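ADP-dependent (S)-NAD(P)H-hydrate dehydratase (Streptococcus mutans, PDB 3BGK) probably catalyses ADP-dependent dehydration of the S epimer of hydrated NAD(P)H, repairing a damaged form of the cofactor. Local coordinates at residues D39-K44 and R268-A273; K44-R49 and R304-M309; A258-Q263 and A272-F277. One frame throughout, in Å; residues are numbered along the deposited sequence.

Contact 1 of 3, residues D39-K44 and R268-A273; sequences DLLTKK and RFEVAA. With K (potassium ion), chain C.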
loop_
_atom_site.group_PDB
_atom_site.type_symbol
_atom_site.label_atom_id
_atom_site.label_comp_id
_atom_site.label_asym_id
_atom_site.label_seq_id
_atom_site.Cartn_x
_atom_site.Cartn_y
_atom_site.Cartn_z
ATOM N N ASP A 39 -23.238 -1.124 -24.969
ATOM C CA ASP A 39 -23.391 -2.023 -23.841
ATOM C C ASP A 39 -23.988 -3.366 -24.240
ATOM O O ASP A 39 -23.640 -4.392 -23.662
ATOM C CB ASP A 39 -24.203 -1.366 -22.713
ATOM C CG ASP A 39 -25.601 -0.930 -23.149
ATOM O OD1 ASP A 39 -25.864 -0.781 -24.366
ATOM O OD2 ASP A 39 -26.444 -0.724 -22.252
ATOM N N LEU A 40 -24.875 -3.351 -25.235
ATOM C CA LEU A 40 -25.528 -4.568 -25.713
ATOM C C LEU A 40 -24.511 -5.552 -26.285
ATOM O O LEU A 40 -24.641 -6.766 -26.103
ATOM C CB LEU A 40 -26.614 -4.244 -26.749
ATOM C CG LEU A 40 -27.649 -3.161 -26.399
ATOM C CD1 LEU A 40 -28.589 -2.886 -27.573
ATOM C CD2 LEU A 40 -28.443 -3.495 -25.139
ATOM N N LEU A 41 -23.498 -5.031 -26.968
ATOM C CA LEU A 41 -22.407 -5.862 -27.445
ATOM C C LEU A 41 -21.627 -6.400 -26.248
ATOM O O LEU A 41 -21.317 -7.589 -26.185
ATOM C CB LEU A 41 -21.494 -5.075 -28.393
ATOM C CG LEU A 41 -20.393 -5.790 -29.203
ATOM C CD1 LEU A 41 -19.124 -6.009 -28.385
ATOM C CD2 LEU A 41 -20.867 -7.099 -29.819
ATOM N N THR A 42 -21.328 -5.514 -25.299
ATOM C CA THR A 42 -20.564 -5.859 -24.101
ATOM C C THR A 42 -21.315 -6.877 -23.239
ATOM O O THR A 42 -20.711 -7.820 -22.721
ATOM C CB THR A 42 -20.204 -4.585 -23.310
ATOM O OG1 THR A 42 -19.470 -3.706 -24.169
ATOM C CG2 THR A 42 -19.358 -4.904 -22.086
ATOM N N LYS A 43 -22.629 -6.694 -23.111
ATOM C CA LYS A 43 -23.496 -7.675 -22.466
ATOM C C LYS A 43 -23.528 -9.000 -23.222
ATOM O O LYS A 43 -23.784 -10.047 -22.619
ATOM C CB LYS A 43 -24.927 -7.154 -22.310
ATOM C CG LYS A 43 -25.108 -6.076 -21.258
ATOM C CD LYS A 43 -26.578 -5.696 -21.131
ATOM C CE LYS A 43 -26.773 -4.189 -20.984
ATOM N NZ LYS A 43 -26.185 -3.624 -19.734
ATOM N N LYS A 44 -23.277 -8.970 -24.528
ATOM C CA LYS A 44 -23.221 -10.212 -25.299
ATOM C C LYS A 44 -21.942 -10.999 -24.996
ATOM O O LYS A 44 -21.966 -12.232 -24.950
ATOM C CB LYS A 44 -23.336 -9.943 -26.802
ATOM C CG LYS A 44 -23.528 -11.208 -27.644
ATOM C CD LYS A 44 -22.689 -11.183 -28.914
ATOM C CE LYS A 44 -23.325 -10.316 -29.991
ATOM N NZ LYS A 44 -22.476 -10.252 -31.214
ATOM N N ARG A 268 -12.799 -12.532 -31.579
ATOM C CA ARG A 268 -11.748 -11.756 -30.924
ATOM C C ARG A 268 -11.881 -10.234 -31.111
ATOM O O ARG A 268 -11.508 -9.464 -30.217
ATOM C CB ARG A 268 -10.367 -12.256 -31.349
ATOM C CG ARG A 268 -9.232 -11.868 -30.387
ATOM C CD ARG A 268 -7.928 -12.614 -30.686
ATOM N NE ARG A 268 -7.604 -12.619 -32.117
ATOM C CZ ARG A 268 -7.739 -13.672 -32.924
ATOM N NH1 ARG A 268 -8.183 -14.832 -32.452
ATOM N NH2 ARG A 268 -7.421 -13.564 -34.209
ATOM N N PHE A 269 -12.412 -9.806 -32.255
ATOM C CA PHE A 269 -12.694 -8.388 -32.482
ATOM C C PHE A 269 -13.729 -7.848 -31.493
ATOM O O PHE A 269 -13.563 -6.754 -30.953
ATOM C CB PHE A 269 -13.165 -8.131 -33.920
ATOM C CG PHE A 269 -13.692 -6.733 -34.145
ATOM C CD1 PHE A 269 -12.839 -5.708 -34.541
ATOM C CD2 PHE A 269 -15.040 -6.442 -33.948
ATOM C CE1 PHE A 269 -13.319 -4.420 -34.742
ATOM C CE2 PHE A 269 -15.532 -5.158 -34.142
ATOM C CZ PHE A 269 -14.667 -4.142 -34.542
ATOM N N GLU A 270 -14.797 -8.605 -31.268
ATOM C CA GLU A 270 -15.864 -8.145 -30.388
ATOM C C GLU A 270 -15.434 -8.182 -28.922
ATOM O O GLU A 270 -15.837 -7.322 -28.124
ATOM C CB GLU A 270 -17.141 -8.951 -30.617
ATOM C CG GLU A 270 -17.688 -8.837 -32.048
ATOM C CD GLU A 270 -19.116 -9.349 -32.185
ATOM O OE1 GLU A 270 -19.461 -10.376 -31.545
ATOM O OE2 GLU A 270 -19.895 -8.717 -32.937
ATOM N N VAL A 271 -14.600 -9.170 -28.591
ATOM C CA VAL A 271 -14.043 -9.334 -27.247
ATOM C C VAL A 271 -13.161 -8.143 -26.870
ATOM O O VAL A 271 -13.305 -7.574 -25.787
ATOM C CB VAL A 271 -13.254 -10.673 -27.105
ATOM C CG1 VAL A 271 -12.425 -10.681 -25.829
ATOM C CG2 VAL A 271 -14.202 -11.854 -27.111
ATOM N N ALA A 272 -12.259 -7.770 -27.772
ATOM C CA ALA A 272 -11.411 -6.600 -27.574
ATOM C C ALA A 272 -12.243 -5.319 -27.585
ATOM O O ALA A 272 -11.988 -4.403 -26.801
ATOM C CB ALA A 272 -10.323 -6.547 -28.631
ATOM N N ALA A 273 -13.246 -5.269 -28.463
ATOM C CA ALA A 273 -14.154 -4.124 -28.538
ATOM C C ALA A 273 -14.882 -3.908 -27.218
ATOM O O ALA A 273 -14.938 -2.782 -26.717
ATOM C CB ALA A 273 -15.151 -4.289 -29.679
HETATM K K K C . -24.611 -11.371 -20.444
#
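Helices 39-45 and 268-287 approach each other near their first turns, at Leu-41 and Glu-270, whose CA atoms lie 7.5 Å apart. Their side chains cross at about a right angle, and the two methyl groups of Leu-41 touch different parts of the glutamate. CD1 of Leu-41 lies 3.5 Å from the backbone O of Glu-270, while CD2 of Leu-41 reaches the carboxylate, 3.6 Å from OE2 of Glu-270. Lys-44 comes from one turn further along its helix. Its chain bends at chi2 and chi3, which brings the ammonium group round to Glu-270. Lys-44 NZ donates a hydrogen bond to Glu-270 OE1 at 3.0 Å, as part of a salt bridge. It meets the syn side of that oxygen, 23° out of the carboxylate plane. This is a surface helix-helix contact, away from the predicted ligand sites. It joins the N-terminal helix 39-45 to the start of helix 268-287. On the inner side, Thr-42 packs on Ala-274 and Phe-277 of helix 268-287 and on Met-309 of helix 295-310. Lys-43 O binds a potassium ion. Phe-269 rests on Ile-228 and Gln-230, which ties helix 268-287 to strand 227-230 of the central sheet.

Contact 2 of 3, residues K44-R49 and R304-M309; sequences KIIKPR and RVMKEM. With K (potassium ion), chain C.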
loop_
_atom_site.group_PDB
_atom_site.type_symbol
_atom_site.label_atom_id
_atom_site.label_comp_id
_atom_site.label_asym_id
_atom_site.label_seq_id
_atom_site.Cartn_x
_atom_site.Cartn_y
_atom_site.Cartn_z
ATOM N N LYS A 44 -23.277 -8.970 -24.528
ATOM C CA LYS A 44 -23.221 -10.212 -25.299
ATOM C C LYS A 44 -21.942 -10.999 -24.996
ATOM O O LYS A 44 -21.966 -12.232 -24.950
ATOM C CB LYS A 44 -23.336 -9.943 -26.802
ATOM C CG LYS A 44 -23.528 -11.208 -27.644
ATOM C CD LYS A 44 -22.689 -11.183 -28.914
ATOM C CE LYS A 44 -23.325 -10.316 -29.991
ATOM N NZ LYS A 44 -22.476 -10.252 -31.214
ATOM N N ILE A 45 -20.838 -10.282 -24.788
ATOM C CA ILE A 45 -19.537 -10.903 -24.529
ATOM C C ILE A 45 -19.401 -11.389 -23.084
ATOM O O ILE A 45 -19.103 -12.563 -22.847
ATOM C CB ILE A 45 -18.363 -9.962 -24.907
ATOM C CG1 ILE A 45 -18.356 -9.693 -26.422
ATOM C CG2 ILE A 45 -17.004 -10.505 -24.403
ATOM C CD1 ILE A 45 -18.484 -10.934 -27.305
ATOM N N ILE A 46 -19.630 -10.490 -22.129
ATOM C CA ILE A 46 -19.536 -10.841 -20.708
ATOM C C ILE A 46 -20.658 -11.815 -20.320
ATOM O O ILE A 46 -21.752 -11.411 -19.913
ATOM C CB ILE A 46 -19.472 -9.584 -19.783
ATOM C CG1 ILE A 46 -18.340 -8.647 -20.249
ATOM C CG2 ILE A 46 -19.279 -10.006 -18.328
ATOM C CD1 ILE A 46 -18.184 -7.360 -19.469
ATOM N N LYS A 47 -20.370 -13.101 -20.489
ATOM C CA LYS A 47 -21.318 -14.169 -20.187
ATOM C C LYS A 47 -21.158 -14.656 -18.750
ATOM O O LYS A 47 -20.050 -14.652 -18.225
ATOM C CB LYS A 47 -21.140 -15.333 -21.167
ATOM C CG LYS A 47 -21.583 -15.017 -22.598
ATOM C CD LYS A 47 -22.162 -16.245 -23.308
ATOM C CE LYS A 47 -21.076 -17.109 -23.922
ATOM N NZ LYS A 47 -21.603 -18.439 -24.333
ATOM N N PRO A 48 -22.260 -15.094 -18.112
ATOM C CA PRO A 48 -22.120 -15.651 -16.767
ATOM C C PRO A 48 -21.176 -16.841 -16.807
ATOM O O PRO A 48 -21.183 -17.606 -17.776
ATOM C CB PRO A 48 -23.541 -16.121 -16.427
ATOM C CG PRO A 48 -24.435 -15.328 -17.325
ATOM C CD PRO A 48 -23.655 -15.137 -18.584
ATOM N N ARG A 49 -20.359 -16.985 -15.773
ATOM C CA ARG A 49 -19.339 -18.027 -15.761
ATOM C C ARG A 49 -19.950 -19.417 -15.593
ATOM O O ARG A 49 -20.832 -19.610 -14.752
ATOM C CB ARG A 49 -18.287 -17.744 -14.685
ATOM C CG ARG A 49 -17.349 -16.597 -15.022
ATOM C CD ARG A 49 -16.260 -16.413 -13.967
ATOM N NE ARG A 49 -15.160 -15.625 -14.513
ATOM C CZ ARG A 49 -13.978 -15.447 -13.933
ATOM N NH1 ARG A 49 -13.706 -15.997 -12.757
ATOM N NH2 ARG A 49 -13.063 -14.706 -14.539
ATOM N N ARG A 304 -17.275 -5.332 -10.286
ATOM C CA ARG A 304 -18.635 -4.934 -9.922
ATOM C C ARG A 304 -19.451 -4.641 -11.182
ATOM O O ARG A 304 -20.622 -5.011 -11.268
ATOM C CB ARG A 304 -18.636 -3.728 -8.977
ATOM C CG ARG A 304 -20.031 -3.312 -8.531
ATOM C CD ARG A 304 -20.027 -2.034 -7.690
ATOM N NE ARG A 304 -19.351 -0.906 -8.341
ATOM C CZ ARG A 304 -19.860 -0.192 -9.346
ATOM N NH1 ARG A 304 -21.055 -0.487 -9.855
ATOM N NH2 ARG A 304 -19.161 0.818 -9.855
ATOM N N VAL A 305 -18.816 -4.006 -12.162
ATOM C CA VAL A 305 -19.494 -3.615 -13.396
ATOM C C VAL A 305 -19.611 -4.791 -14.370
ATOM O O VAL A 305 -20.643 -4.951 -15.017
ATOM C CB VAL A 305 -18.819 -2.396 -14.064
ATOM C CG1 VAL A 305 -19.539 -2.017 -15.348
ATOM C CG2 VAL A 305 -18.793 -1.206 -13.102
HETATM N N MSE A 306 -18.566 -5.610 -14.465
HETATM C CA MSE A 306 -18.635 -6.837 -15.255
HETATM C C MSE A 306 -19.747 -7.739 -14.731
HETATM O O MSE A 306 -20.489 -8.326 -15.520
HETATM C CB MSE A 306 -17.299 -7.582 -15.265
HETATM C CG MSE A 306 -16.222 -6.910 -16.087
HETATM SE SE MSE A 306 -14.585 -7.951 -16.256
HETATM C CE MSE A 306 -15.226 -9.332 -17.475
ATOM N N LYS A 307 -19.859 -7.829 -13.404
ATOM C CA LYS A 307 -20.952 -8.547 -12.746
ATOM C C LYS A 307 -22.324 -8.044 -13.200
ATOM O O LYS A 307 -23.197 -8.851 -13.517
ATOM C CB LYS A 307 -20.835 -8.445 -11.226
ATOM C CG LYS A 307 -21.941 -9.149 -10.460
ATOM C CD LYS A 307 -21.906 -10.651 -10.683
ATOM C CE LYS A 307 -23.158 -11.322 -10.146
ATOM N NZ LYS A 307 -23.081 -12.799 -10.314
ATOM N N GLU A 308 -22.499 -6.719 -13.219
ATOM C CA GLU A 308 -23.701 -6.065 -13.754
ATOM C C GLU A 308 -23.909 -6.382 -15.238
ATOM O O GLU A 308 -25.040 -6.582 -15.681
ATOM C CB GLU A 308 -23.619 -4.544 -13.594
ATOM C CG GLU A 308 -23.738 -4.000 -12.178
ATOM C CD GLU A 308 -23.751 -2.468 -12.142
ATOM O OE1 GLU A 308 -23.004 -1.839 -12.926
ATOM O OE2 GLU A 308 -24.508 -1.887 -11.329
HETATM N N MSE A 309 -22.817 -6.409 -15.999
HETATM C CA MSE A 309 -22.880 -6.668 -17.436
HETATM C C MSE A 309 -23.293 -8.104 -17.710
HETATM O O MSE A 309 -23.946 -8.381 -18.714
HETATM C CB MSE A 309 -21.540 -6.363 -18.115
HETATM C CG MSE A 309 -21.206 -4.880 -18.188
HETATM SE SE MSE A 309 -22.267 -3.896 -19.502
HETATM C CE MSE A 309 -22.564 -2.261 -18.507
HETATM K K K C . -24.611 -11.371 -20.444
#
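With chi1 of Ile-46 at -53°, CG1 stands anti to the carbonyl carbon and CG2 anti to the backbone N; a chi2 of 178° then extends CD1 out to Met-306 and Met-309. CD1 of Ile-46 sits 3.9 Å from CG of Met-306 and 3.8 Å from CB of Met-309, so it fits between residues one turn apart on helix 295-310. CG2 meets Met-306 alone of the two: CG2 of Ile-46 is 3.5 Å from the backbone O of Met-306. Both methionines are selenomethionines in this crystal. Met-306 crosses the isoleucine at about a right angle, and its bend at chi3 brings CE back to 4.1 Å from CD1 of Ile-46. Met-309 touches with the base of its chain, and its end leads away. Ile-46 is the first residue beyond helix 39-45 and the centre of an inverse gamma turn. Phe-260 of helix 249-263 and Tyr-291 of the second subunit also pack on it, so the contact borders a subunit interface of the tetramer. The contact is buried and mainly apolar, and no hydrogen bond joins the segments. It anchors the turn after helix 39-45, while Ile-46 O binds a potassium ion at 2.9 Å. Lys-43 O binds the same ion, which is consistent with the ion offsetting partial negative charge at this helix end.

Contact 3 of 3, residues A258-Q263 and A272-F277; sequences AGFVAQ and AAAAVF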
loop_
_atom_site.group_PDB
_atom_site.type_symbol
_atom_site.label_atom_id
_atom_site.label_comp_id
_atom_site.label_asym_id
_atom_site.label_seq_id
_atom_site.Cartn_x
_atom_site.Cartn_y
_atom_site.Cartn_z
ATOM N N ALA A 258 -6.298 -7.501 -22.335
ATOM C CA ALA A 258 -5.611 -8.756 -22.041
ATOM C C ALA A 258 -6.465 -9.701 -21.199
ATOM O O ALA A 258 -6.467 -10.910 -21.434
ATOM C CB ALA A 258 -4.271 -8.494 -21.364
ATOM N N GLY A 259 -7.186 -9.147 -20.226
ATOM C CA GLY A 259 -8.016 -9.940 -19.331
ATOM C C GLY A 259 -9.243 -10.487 -20.043
ATOM O O GLY A 259 -9.670 -11.629 -19.789
ATOM N N PHE A 260 -9.809 -9.677 -20.941
ATOM C CA PHE A 260 -10.965 -10.097 -21.723
ATOM C C PHE A 260 -10.620 -11.257 -22.652
ATOM O O PHE A 260 -11.294 -12.293 -22.622
ATOM C CB PHE A 260 -11.560 -8.918 -22.502
ATOM C CG PHE A 260 -12.604 -8.139 -21.737
ATOM C CD1 PHE A 260 -12.309 -7.566 -20.498
ATOM C CD2 PHE A 260 -13.877 -7.960 -22.268
ATOM C CE1 PHE A 260 -13.268 -6.841 -19.793
ATOM C CE2 PHE A 260 -14.851 -7.234 -21.577
ATOM C CZ PHE A 260 -14.545 -6.668 -20.336
ATOM N N VAL A 261 -9.557 -11.096 -23.446
ATOM C CA VAL A 261 -9.172 -12.098 -24.447
ATOM C C VAL A 261 -8.741 -13.421 -23.805
ATOM O O VAL A 261 -8.860 -14.486 -24.418
ATOM C CB VAL A 261 -8.089 -11.585 -25.448
ATOM C CG1 VAL A 261 -8.593 -10.373 -26.218
ATOM C CG2 VAL A 261 -6.781 -11.263 -24.740
ATOM N N ALA A 262 -8.272 -13.338 -22.561
ATOM C CA ALA A 262 -7.875 -14.509 -21.779
ATOM C C ALA A 262 -9.043 -15.442 -21.444
ATOM O O ALA A 262 -8.870 -16.653 -21.396
ATOM C CB ALA A 262 -7.165 -14.069 -20.504
ATOM N N GLN A 263 -10.227 -14.874 -21.231
ATOM C CA GLN A 263 -11.382 -15.633 -20.737
ATOM C C GLN A 263 -12.534 -15.780 -21.735
ATOM O O GLN A 263 -13.309 -16.732 -21.631
ATOM C CB GLN A 263 -11.901 -15.025 -19.419
ATOM C CG GLN A 263 -12.390 -13.579 -19.545
ATOM C CD GLN A 263 -12.391 -12.822 -18.231
ATOM O OE1 GLN A 263 -13.218 -13.062 -17.354
ATOM N NE2 GLN A 263 -11.477 -11.876 -18.103
ATOM N N ALA A 272 -12.259 -7.770 -27.772
ATOM C CA ALA A 272 -11.411 -6.600 -27.574
ATOM C C ALA A 272 -12.243 -5.319 -27.585
ATOM O O ALA A 272 -11.988 -4.403 -26.801
ATOM C CB ALA A 272 -10.323 -6.547 -28.631
ATOM N N ALA A 273 -13.246 -5.269 -28.463
ATOM C CA ALA A 273 -14.154 -4.124 -28.538
ATOM C C ALA A 273 -14.882 -3.908 -27.218
ATOM O O ALA A 273 -14.938 -2.782 -26.717
ATOM C CB ALA A 273 -15.151 -4.289 -29.679
ATOM N N ALA A 274 -15.431 -4.987 -26.661
ATOM C CA ALA A 274 -16.089 -4.944 -25.353
ATOM C C ALA A 274 -15.151 -4.400 -24.257
ATOM O O ALA A 274 -15.526 -3.495 -23.505
ATOM C CB ALA A 274 -16.636 -6.312 -24.981
ATOM N N ALA A 275 -13.932 -4.930 -24.189
ATOM C CA ALA A 275 -12.930 -4.440 -23.252
ATOM C C ALA A 275 -12.757 -2.925 -23.394
ATOM O O ALA A 275 -12.777 -2.194 -22.397
ATOM C CB ALA A 275 -11.606 -5.157 -23.465
ATOM N N VAL A 276 -12.620 -2.459 -24.636
ATOM C CA VAL A 276 -12.475 -1.037 -24.930
ATOM C C VAL A 276 -13.702 -0.239 -24.493
ATOM O O VAL A 276 -13.559 0.852 -23.931
ATOM C CB VAL A 276 -12.155 -0.786 -26.421
ATOM C CG1 VAL A 276 -12.106 0.718 -26.739
ATOM C CG2 VAL A 276 -10.835 -1.439 -26.789
ATOM N N PHE A 277 -14.898 -0.781 -24.727
ATOM C CA PHE A 277 -16.121 -0.088 -24.313
ATOM C C PHE A 277 -16.195 0.061 -22.797
ATOM O O PHE A 277 -16.467 1.150 -22.292
ATOM C CB PHE A 277 -17.391 -0.785 -24.825
ATOM C CG PHE A 277 -18.668 -0.245 -24.207
ATOM C CD1 PHE A 277 -19.272 0.908 -24.707
ATOM C CD2 PHE A 277 -19.250 -0.874 -23.106
ATOM C CE1 PHE A 277 -20.436 1.415 -24.129
ATOM C CE2 PHE A 277 -20.412 -0.371 -22.524
ATOM C CZ PHE A 277 -21.003 0.775 -23.037
#
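Phe-260 and Ala-275 form a CH-pi contact. The CB of Ala-275 lies 3.9 Å from the centroid of the Phe-260 ring and 21° off the ring normal, so the methyl group comes over the face. CA of Ala-275 covers the same face, 3.7 Å above the plane and over the ring centre. The torsions of Phe-260 (chi1 -89°, chi2 57°) turn this face to the alanine. The backbones are close here, with the CA atoms of Phe-260 and Ala-275 6.2 Å apart. A small residue on one helix thus faces a broad ring on the other.

Apolar packing adds the preceding residue, Ala-274. CB of Ala-274 lies 4.0 Å from CE2 of Phe-260, and the ring meets the backbone of Ala-274 obliquely. All three residues are buried. The two helices are consecutive in the chain and belong to the three-layer alpha/beta sandwich of this NnrD/CARKD protein, a ribokinase-like fold. The first turn of helix 249-263 holds Gly-250, predicted to bind AMP, and Asp-251, predicted to bind (6S)-NADPHX. The ring contact lies towards the other end of that helix. The side chain of Ala-275 is about 10 Å from that of Thr-226, also a predicted AMP-binding residue.

Aromatic and further apolar neighbours complete the surroundings of the ring. Phe-264 meets Phe-260 edge-to-face, and Ile-46, Val-271 and Leu-278 pack on it.

Polar interactions do not cross between the segments. They gather at Gln-263, at the far end of its segment. Its OE1 probably accepts a hydrogen bond from Arg-49 NH2, and its NE2 bonds to Ser-84 O. Gln-263 also packs on Tyr-291 of the second subunit.

The three contacts lie close together. The centres of contacts 1 and 2 are about 11 Å apart. Those of contacts 1 and 3 are about 8 Å apart, and those of contacts 2 and 3 about 12 Å. Contacts 1 and 2 share helix 39-45 and its potassium ion; contacts 1 and 3 share helix 268-287. Along the chain the segments of contacts 1 and 2 alternate, and contact 3 falls wholly between the two segments of contact 2. Ile-45 packs on Ala-274 and Met-306 on Phe-260. Together they join the N-terminal helix to the three last helices. The packing links the start of the modelled chain to its end, and at contact 2 and Gln-263 it borders the second subunit.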